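CRP-like protein Clp (Xanthomonas campestris pv. campestris, PDB 3IWZ) regulates virulence-factor genes as a dimeric CRP-family transcription factor that responds to c-di-GMP, whose binding appears to abolish its attachment to DNA. Local coordinates at residues D[80-92]-D[135-147]. Numbering follows the deposited sequence.
Sequences FGSGEFVGEMGLF and YAIGVQLSKRLLD
With CG anti to its carbonyl carbon (chi1 -64°), R144 leaves the helix toward segment 80-92, and a bend at chi3 turns its guanidinium group to E84 and F85. Folded at chi2 (-65°), E84 brings OE1 to 2.7 Å from R144 NH1, a salt bridge in which NH1 lies nearly in line with the C-O bond. The same NH1 donates to F85 O, also at 2.7 Å and within the guanidinium plane, while NH2 adds a weak bond to that carbonyl. NH2 also forms a longer salt bridge to E88 OE1 (3.4 Å), the carboxylate standing at right angles to the guanidinium, and donates to water 2, which makes a weak bond to E88 OE2. Water 1 joins R144 NE to E84 OE1 and Q140 O. The F80 ring makes an off-centre cation-pi contact, its centroid 4.6 Å from R144 CZ, and K143 NZ pairs more loosely with E84 OE2 (3.6 Å). Two turns before R144 the contact becomes apolar: I137 sets CG1 over one face of the F85 ring, 3.8 Å from CD2, and CG2 against F92. Helix 130-157, the long helix that pairs the subunits of CRP-family dimers, lies against strand 85-86, an outermost strand in its sheet of the cyclic nucleotide-binding β-roll, where F85 meets Y57 of strand 54-58 edge-to-face, L91 reaches helix 115-122, and F92 meets Y135 of the second subunit.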
ATOM      1  N   PHE D  80       3.085   1.159 -14.112  1.00 34.39           N
ATOM      2  CA  PHE D  80       2.898  -0.258 -14.337  1.00 34.31           C
ATOM      3  C   PHE D  80       2.877  -0.587 -15.822  1.00 35.60           C
ATOM      4  O   PHE D  80       2.305   0.149 -16.622  1.00 36.92           O
ATOM      5  CB  PHE D  80       1.599  -0.691 -13.665  1.00 31.87           C
ATOM      6  CG  PHE D  80       1.531  -0.329 -12.209  1.00 29.35           C
ATOM      7  CD1 PHE D  80       2.105  -1.151 -11.249  1.00 28.06           C
ATOM      8  CD2 PHE D  80       0.908   0.850 -11.799  1.00 27.23           C
ATOM      9  CE1 PHE D  80       2.062  -0.816  -9.908  1.00 26.79           C
ATOM     10  CE2 PHE D  80       0.857   1.196 -10.460  1.00 26.38           C
ATOM     11  CZ  PHE D  80       1.437   0.361  -9.507  1.00 27.50           C
ATOM     12  N   GLY D  81       3.507  -1.698 -16.183  1.00 36.42           N
ATOM     13  CA  GLY D  81       3.552  -2.095 -17.577  1.00 36.11           C
ATOM     14  C   GLY D  81       2.797  -3.380 -17.875  1.00 38.13           C
ATOM     15  O   GLY D  81       1.929  -3.826 -17.107  1.00 36.54           O
ATOM     16  N   SER D  82       3.145  -3.970 -19.011  1.00 37.08           N
ATOM     17  CA  SER D  82       2.546  -5.204 -19.480  1.00 39.00           C
ATOM     18  C   SER D  82       2.472  -6.252 -18.373  1.00 36.50           C
ATOM     19  O   SER D  82       3.418  -6.426 -17.608  1.00 35.87           O
ATOM     20  CB  SER D  82       3.362  -5.750 -20.656  1.00 40.89           C
ATOM     21  OG  SER D  82       3.635  -4.718 -21.586  1.00 45.75           O
ATOM     22  N   GLY D  83       1.336  -6.940 -18.305  1.00 36.26           N
ATOM     23  CA  GLY D  83       1.137  -7.975 -17.307  1.00 34.69           C
ATOM     24  C   GLY D  83       0.480  -7.528 -16.013  1.00 34.51           C
ATOM     25  O   GLY D  83       0.076  -8.358 -15.202  1.00 35.50           O
ATOM     26  N   GLU D  84       0.364  -6.223 -15.806  1.00 33.73           N
ATOM     27  CA  GLU D  84      -0.225  -5.714 -14.580  1.00 33.24           C
ATOM     28  C   GLU D  84      -1.749  -5.653 -14.560  1.00 32.95           C
ATOM     29  O   GLU D  84      -2.399  -5.313 -15.558  1.00 29.75           O
ATOM     30  CB  GLU D  84       0.335  -4.321 -14.268  1.00 36.28           C
ATOM     31  CG  GLU D  84       1.808  -4.305 -13.854  1.00 42.11           C
ATOM     32  CD  GLU D  84       2.051  -5.028 -12.546  1.00 43.31           C
ATOM     33  OE1 GLU D  84       1.378  -4.697 -11.548  1.00 46.71           O
ATOM     34  OE2 GLU D  84       2.910  -5.927 -12.510  1.00 47.19           O
ATOM     35  N   PHE D  85      -2.305  -6.017 -13.409  1.00 30.91           N
ATOM     36  CA  PHE D  85      -3.740  -5.960 -13.180  1.00 28.04           C
ATOM     37  C   PHE D  85      -3.928  -4.634 -12.472  1.00 26.86           C
ATOM     38  O   PHE D  85      -3.259  -4.367 -11.481  1.00 28.05           O
ATOM     39  CB  PHE D  85      -4.195  -7.097 -12.256  1.00 26.35           C
ATOM     40  CG  PHE D  85      -4.343  -8.419 -12.948  1.00 24.53           C
ATOM     41  CD1 PHE D  85      -5.482  -8.711 -13.674  1.00 24.61           C
ATOM     42  CD2 PHE D  85      -3.318  -9.352 -12.914  1.00 25.61           C
ATOM     43  CE1 PHE D  85      -5.596  -9.906 -14.361  1.00 25.27           C
ATOM     44  CE2 PHE D  85      -3.422 -10.552 -13.599  1.00 24.46           C
ATOM     45  CZ  PHE D  85      -4.559 -10.831 -14.323  1.00 26.02           C
ATOM     46  N   VAL D  86      -4.799  -3.782 -12.995  1.00 26.59           N
ATOM     47  CA  VAL D  86      -5.051  -2.496 -12.359  1.00 26.87           C
ATOM     48  C   VAL D  86      -6.557  -2.335 -12.183  1.00 27.03           C
ATOM     49  O   VAL D  86      -7.340  -3.018 -12.850  1.00 28.31           O
ATOM     50  CB  VAL D  86      -4.424  -1.334 -13.170  1.00 25.96           C
ATOM     51  CG1 VAL D  86      -2.914  -1.438 -13.108  1.00 25.79           C
ATOM     52  CG2 VAL D  86      -4.869  -1.389 -14.618  1.00 27.16           C
ATOM     53  N   GLY D  87      -6.954  -1.462 -11.262  1.00 26.81           N
ATOM     54  CA  GLY D  87      -8.369  -1.276 -10.974  1.00 29.18           C
ATOM     55  C   GLY D  87      -8.954  -2.541 -10.351  1.00 30.92           C
ATOM     56  O   GLY D  87     -10.137  -2.861 -10.510  1.00 29.38           O
ATOM     57  N   GLU D  88      -8.117  -3.266  -9.622  1.00 30.20           N
ATOM     58  CA  GLU D  88      -8.547  -4.513  -9.017  1.00 33.42           C
ATOM     59  C   GLU D  88      -9.180  -4.416  -7.642  1.00 33.97           C
ATOM     60  O   GLU D  88      -9.759  -5.391  -7.173  1.00 35.02           O
ATOM     61  CB  GLU D  88      -7.369  -5.486  -8.943  1.00 31.39           C
ATOM     62  CG  GLU D  88      -6.381  -5.209  -7.816  1.00 31.73           C
ATOM     63  CD  GLU D  88      -5.862  -3.776  -7.802  1.00 33.76           C
ATOM     64  OE1 GLU D  88      -5.694  -3.151  -8.886  1.00 32.20           O
ATOM     65  OE2 GLU D  88      -5.609  -3.282  -6.689  1.00 32.83           O
ATOM     66  N   MET D  89      -9.093  -3.256  -7.002  1.00 33.90           N
ATOM     67  CA  MET D  89      -9.631  -3.107  -5.650  1.00 36.40           C
ATOM     68  C   MET D  89     -11.070  -3.590  -5.458  1.00 35.60           C
ATOM     69  O   MET D  89     -11.346  -4.360  -4.541  1.00 34.51           O
ATOM     70  CB  MET D  89      -9.513  -1.657  -5.173  1.00 36.96           C
ATOM     71  CG  MET D  89      -9.707  -1.525  -3.660  1.00 40.74           C
ATOM     72  SD  MET D  89      -9.587   0.163  -3.030  1.00 47.98           S
ATOM     73  CE  MET D  89     -11.313   0.640  -3.012  1.00 42.66           C
ATOM     74  N   GLY D  90     -11.978  -3.130  -6.309  1.00 34.58           N
ATOM     75  CA  GLY D  90     -13.367  -3.540  -6.209  1.00 34.03           C
ATOM     76  C   GLY D  90     -13.582  -5.042  -6.267  1.00 36.04           C
ATOM     77  O   GLY D  90     -14.628  -5.537  -5.856  1.00 37.32           O
ATOM     78  N   LEU D  91     -12.602  -5.781  -6.772  1.00 37.52           N
ATOM     79  CA  LEU D  91     -12.718  -7.233  -6.844  1.00 39.81           C
ATOM     80  C   LEU D  91     -12.501  -7.863  -5.460  1.00 41.13           C
ATOM     81  O   LEU D  91     -12.740  -9.056  -5.254  1.00 40.64           O
ATOM     82  CB  LEU D  91     -11.681  -7.790  -7.817  1.00 39.95           C
ATOM     83  CG  LEU D  91     -11.550  -9.310  -7.880  1.00 42.73           C
ATOM     84  CD1 LEU D  91     -12.854  -9.904  -8.395  1.00 43.49           C
ATOM     85  CD2 LEU D  91     -10.386  -9.690  -8.792  1.00 42.93           C
ATOM     86  N   PHE D  92     -12.059  -7.044  -4.513  1.00 40.73           N
ATOM     87  CA  PHE D  92     -11.760  -7.513  -3.166  1.00 40.72           C
ATOM     88  C   PHE D  92     -12.517  -6.755  -2.089  1.00 41.07           C
ATOM     89  O   PHE D  92     -12.890  -7.324  -1.069  1.00 42.10           O
ATOM     90  CB  PHE D  92     -10.267  -7.363  -2.906  1.00 37.03           C
ATOM     91  CG  PHE D  92      -9.414  -8.236  -3.760  1.00 34.15           C
ATOM     92  CD1 PHE D  92      -9.186  -9.558  -3.404  1.00 31.20           C
ATOM     93  CD2 PHE D  92      -8.819  -7.735  -4.911  1.00 33.04           C
ATOM     94  CE1 PHE D  92      -8.373 -10.371  -4.180  1.00 32.97           C
ATOM     95  CE2 PHE D  92      -8.000  -8.543  -5.701  1.00 31.94           C
ATOM     96  CZ  PHE D  92      -7.775  -9.858  -5.337  1.00 30.41           C
ATOM     97  N   TYR D 135      -3.239 -15.560  -7.108  1.00 34.62           N
ATOM     98  CA  TYR D 135      -1.867 -15.492  -6.624  1.00 32.97           C
ATOM     99  C   TYR D 135      -1.096 -14.405  -7.368  1.00 32.63           C
ATOM    100  O   TYR D 135      -0.337 -13.654  -6.758  1.00 33.10           O
ATOM    101  CB  TYR D 135      -1.169 -16.840  -6.806  1.00 33.86           C
ATOM    102  CG  TYR D 135       0.266 -16.848  -6.328  1.00 35.23           C
ATOM    103  CD1 TYR D 135       0.568 -16.857  -4.971  1.00 35.97           C
ATOM    104  CD2 TYR D 135       1.320 -16.788  -7.238  1.00 36.21           C
ATOM    105  CE1 TYR D 135       1.883 -16.801  -4.527  1.00 38.10           C
ATOM    106  CE2 TYR D 135       2.643 -16.730  -6.805  1.00 38.58           C
ATOM    107  CZ  TYR D 135       2.917 -16.733  -5.449  1.00 37.64           C
ATOM    108  OH  TYR D 135       4.219 -16.632  -5.017  1.00 38.99           O
ATOM    109  N   ALA D 136      -1.275 -14.325  -8.684  1.00 29.52           N
ATOM    110  CA  ALA D 136      -0.583 -13.296  -9.459  1.00 30.36           C
ATOM    111  C   ALA D 136      -0.992 -11.918  -8.938  1.00 30.92           C
ATOM    112  O   ALA D 136      -0.147 -11.052  -8.728  1.00 30.97           O
ATOM    113  CB  ALA D 136      -0.921 -13.411 -10.939  1.00 30.84           C
ATOM    114  N   ILE D 137      -2.293 -11.722  -8.728  1.00 29.93           N
ATOM    115  CA  ILE D 137      -2.784 -10.448  -8.223  1.00 28.26           C
ATOM    116  C   ILE D 137      -2.195 -10.220  -6.836  1.00 29.00           C
ATOM    117  O   ILE D 137      -1.869  -9.094  -6.464  1.00 30.82           O
ATOM    118  CB  ILE D 137      -4.326 -10.431  -8.163  1.00 29.21           C
ATOM    119  CG1 ILE D 137      -4.893 -10.482  -9.589  1.00 27.75           C
ATOM    120  CG2 ILE D 137      -4.813  -9.194  -7.416  1.00 23.37           C
ATOM    121  CD1 ILE D 137      -6.392 -10.505  -9.661  1.00 30.60           C
ATOM    122  N   GLY D 138      -2.044 -11.303  -6.080  1.00 28.09           N
ATOM    123  CA  GLY D 138      -1.459 -11.194  -4.757  1.00 27.44           C
ATOM    124  C   GLY D 138      -0.043 -10.654  -4.863  1.00 27.38           C
ATOM    125  O   GLY D 138       0.362  -9.765  -4.107  1.00 30.41           O
ATOM    126  N   VAL D 139       0.723 -11.204  -5.799  1.00 27.30           N
ATOM    127  CA  VAL D 139       2.098 -10.760  -6.024  1.00 25.98           C
ATOM    128  C   VAL D 139       2.130  -9.264  -6.325  1.00 26.37           C
ATOM    129  O   VAL D 139       2.964  -8.520  -5.793  1.00 26.91           O
ATOM    130  CB  VAL D 139       2.732 -11.501  -7.221  1.00 29.02           C
ATOM    131  CG1 VAL D 139       4.031 -10.809  -7.637  1.00 28.60           C
ATOM    132  CG2 VAL D 139       2.984 -12.970  -6.852  1.00 29.26           C
ATOM    133  N   GLN D 140       1.213  -8.823  -7.178  1.00 23.04           N
ATOM    134  CA  GLN D 140       1.178  -7.422  -7.556  1.00 26.18           C
ATOM    135  C   GLN D 140       0.726  -6.525  -6.420  1.00 23.42           C
ATOM    136  O   GLN D 140       1.252  -5.430  -6.254  1.00 22.66           O
ATOM    137  CB  GLN D 140       0.309  -7.228  -8.809  1.00 26.48           C
ATOM    138  CG  GLN D 140       0.889  -7.955 -10.022  1.00 32.63           C
ATOM    139  CD  GLN D 140       0.084  -7.776 -11.307  1.00 34.11           C
ATOM    140  OE1 GLN D 140       0.370  -8.419 -12.322  1.00 34.30           O
ATOM    141  NE2 GLN D 140      -0.914  -6.905 -11.272  1.00 33.29           N
ATOM    142  N   LEU D 141      -0.241  -6.989  -5.634  1.00 23.09           N
ATOM    143  CA  LEU D 141      -0.709  -6.207  -4.502  1.00 22.35           C
ATOM    144  C   LEU D 141       0.442  -6.080  -3.507  1.00 23.87           C
ATOM    145  O   LEU D 141       0.668  -5.010  -2.949  1.00 25.85           O
ATOM    146  CB  LEU D 141      -1.929  -6.872  -3.842  1.00 20.15           C
ATOM    147  CG  LEU D 141      -3.285  -6.701  -4.567  1.00 23.71           C
ATOM    148  CD1 LEU D 141      -4.375  -7.521  -3.885  1.00 19.45           C
ATOM    149  CD2 LEU D 141      -3.677  -5.226  -4.579  1.00 20.25           C
ATOM    150  N   SER D 142       1.195  -7.160  -3.322  1.00 22.79           N
ATOM    151  CA  SER D 142       2.306  -7.137  -2.377  1.00 24.87           C
ATOM    152  C   SER D 142       3.422  -6.178  -2.770  1.00 26.18           C
ATOM    153  O   SER D 142       4.009  -5.518  -1.910  1.00 27.03           O
ATOM    154  CB  SER D 142       2.873  -8.540  -2.185  1.00 23.15           C
ATOM    155  OG  SER D 142       1.950  -9.364  -1.499  1.00 27.67           O
ATOM    156  N   LYS D 143       3.714  -6.074  -4.061  1.00 27.56           N
ATOM    157  CA  LYS D 143       4.778  -5.160  -4.492  1.00 29.52           C
ATOM    158  C   LYS D 143       4.376  -3.705  -4.290  1.00 26.67           C
ATOM    159  O   LYS D 143       5.183  -2.881  -3.864  1.00 27.69           O
ATOM    160  CB  LYS D 143       5.143  -5.395  -5.961  1.00 30.75           C
ATOM    161  CG  LYS D 143       5.845  -6.710  -6.220  1.00 36.51           C
ATOM    162  CD  LYS D 143       6.016  -6.969  -7.715  1.00 41.50           C
ATOM    163  CE  LYS D 143       4.657  -7.125  -8.395  1.00 43.10           C
ATOM    164  NZ  LYS D 143       4.808  -7.418  -9.848  1.00 47.18           N
ATOM    165  N   ARG D 144       3.121  -3.393  -4.591  1.00 26.96           N
ATOM    166  CA  ARG D 144       2.614  -2.027  -4.445  1.00 24.92           C
ATOM    167  C   ARG D 144       2.530  -1.617  -2.989  1.00 24.70           C
ATOM    168  O   ARG D 144       2.799  -0.463  -2.646  1.00 25.82           O
ATOM    169  CB  ARG D 144       1.240  -1.901  -5.095  1.00 25.50           C
ATOM    170  CG  ARG D 144       1.275  -2.116  -6.597  1.00 28.19           C
ATOM    171  CD  ARG D 144      -0.116  -2.296  -7.184  1.00 33.70           C
ATOM    172  NE  ARG D 144      -0.054  -3.175  -8.350  1.00 37.14           N
ATOM    173  CZ  ARG D 144      -1.072  -3.450  -9.159  1.00 37.80           C
ATOM    174  NH1 ARG D 144      -0.883  -4.271 -10.184  1.00 37.73           N
ATOM    175  NH2 ARG D 144      -2.270  -2.902  -8.955  1.00 36.33           N
ATOM    176  N   LEU D 145       2.150  -2.567  -2.141  1.00 22.97           N
ATOM    177  CA  LEU D 145       2.051  -2.317  -0.713  1.00 23.43           C
ATOM    178  C   LEU D 145       3.448  -1.981  -0.207  1.00 25.19           C
ATOM    179  O   LEU D 145       3.640  -0.995   0.511  1.00 27.46           O
ATOM    180  CB  LEU D 145       1.523  -3.562   0.037  1.00 22.32           C
ATOM    181  CG  LEU D 145       1.467  -3.415   1.569  1.00 24.15           C
ATOM    182  CD1 LEU D 145       0.720  -2.128   1.912  1.00 20.28           C
ATOM    183  CD2 LEU D 145       0.774  -4.644   2.228  1.00 24.06           C
ATOM    184  N   LEU D 146       4.421  -2.806  -0.583  1.00 22.30           N
ATOM    185  CA  LEU D 146       5.791  -2.587  -0.154  1.00 25.01           C
ATOM    186  C   LEU D 146       6.263  -1.223  -0.668  1.00 26.03           C
ATOM    187  O   LEU D 146       6.824  -0.433   0.089  1.00 24.89           O
ATOM    188  CB  LEU D 146       6.702  -3.717  -0.675  1.00 28.68           C
ATOM    189  CG  LEU D 146       8.219  -3.571  -0.486  1.00 31.21           C
ATOM    190  CD1 LEU D 146       8.559  -3.481   0.998  1.00 31.20           C
ATOM    191  CD2 LEU D 146       8.927  -4.758  -1.127  1.00 35.36           C
ATOM    192  N   ASP D 147       6.002  -0.943  -1.946  1.00 26.08           N
ATOM    193  CA  ASP D 147       6.401   0.335  -2.545  1.00 26.31           C
ATOM    194  C   ASP D 147       5.721   1.548  -1.904  1.00 26.39           C
ATOM    195  O   ASP D 147       6.370   2.569  -1.658  1.00 26.23           O
ATOM    196  CB  ASP D 147       6.112   0.355  -4.055  1.00 28.08           C
ATOM    197  CG  ASP D 147       7.072  -0.514  -4.843  1.00 31.10           C
ATOM    198  OD1 ASP D 147       8.131  -0.873  -4.288  1.00 33.23           O
ATOM    199  OD2 ASP D 147       6.771  -0.827  -6.021  1.00 33.23           O
TER
HETATM  200  O   HOH W   1       2.426  -4.466  -8.994  1.00 32.93           O
HETATM  201  O   HOH W   2      -3.247  -0.909  -7.152  1.00 37.27           O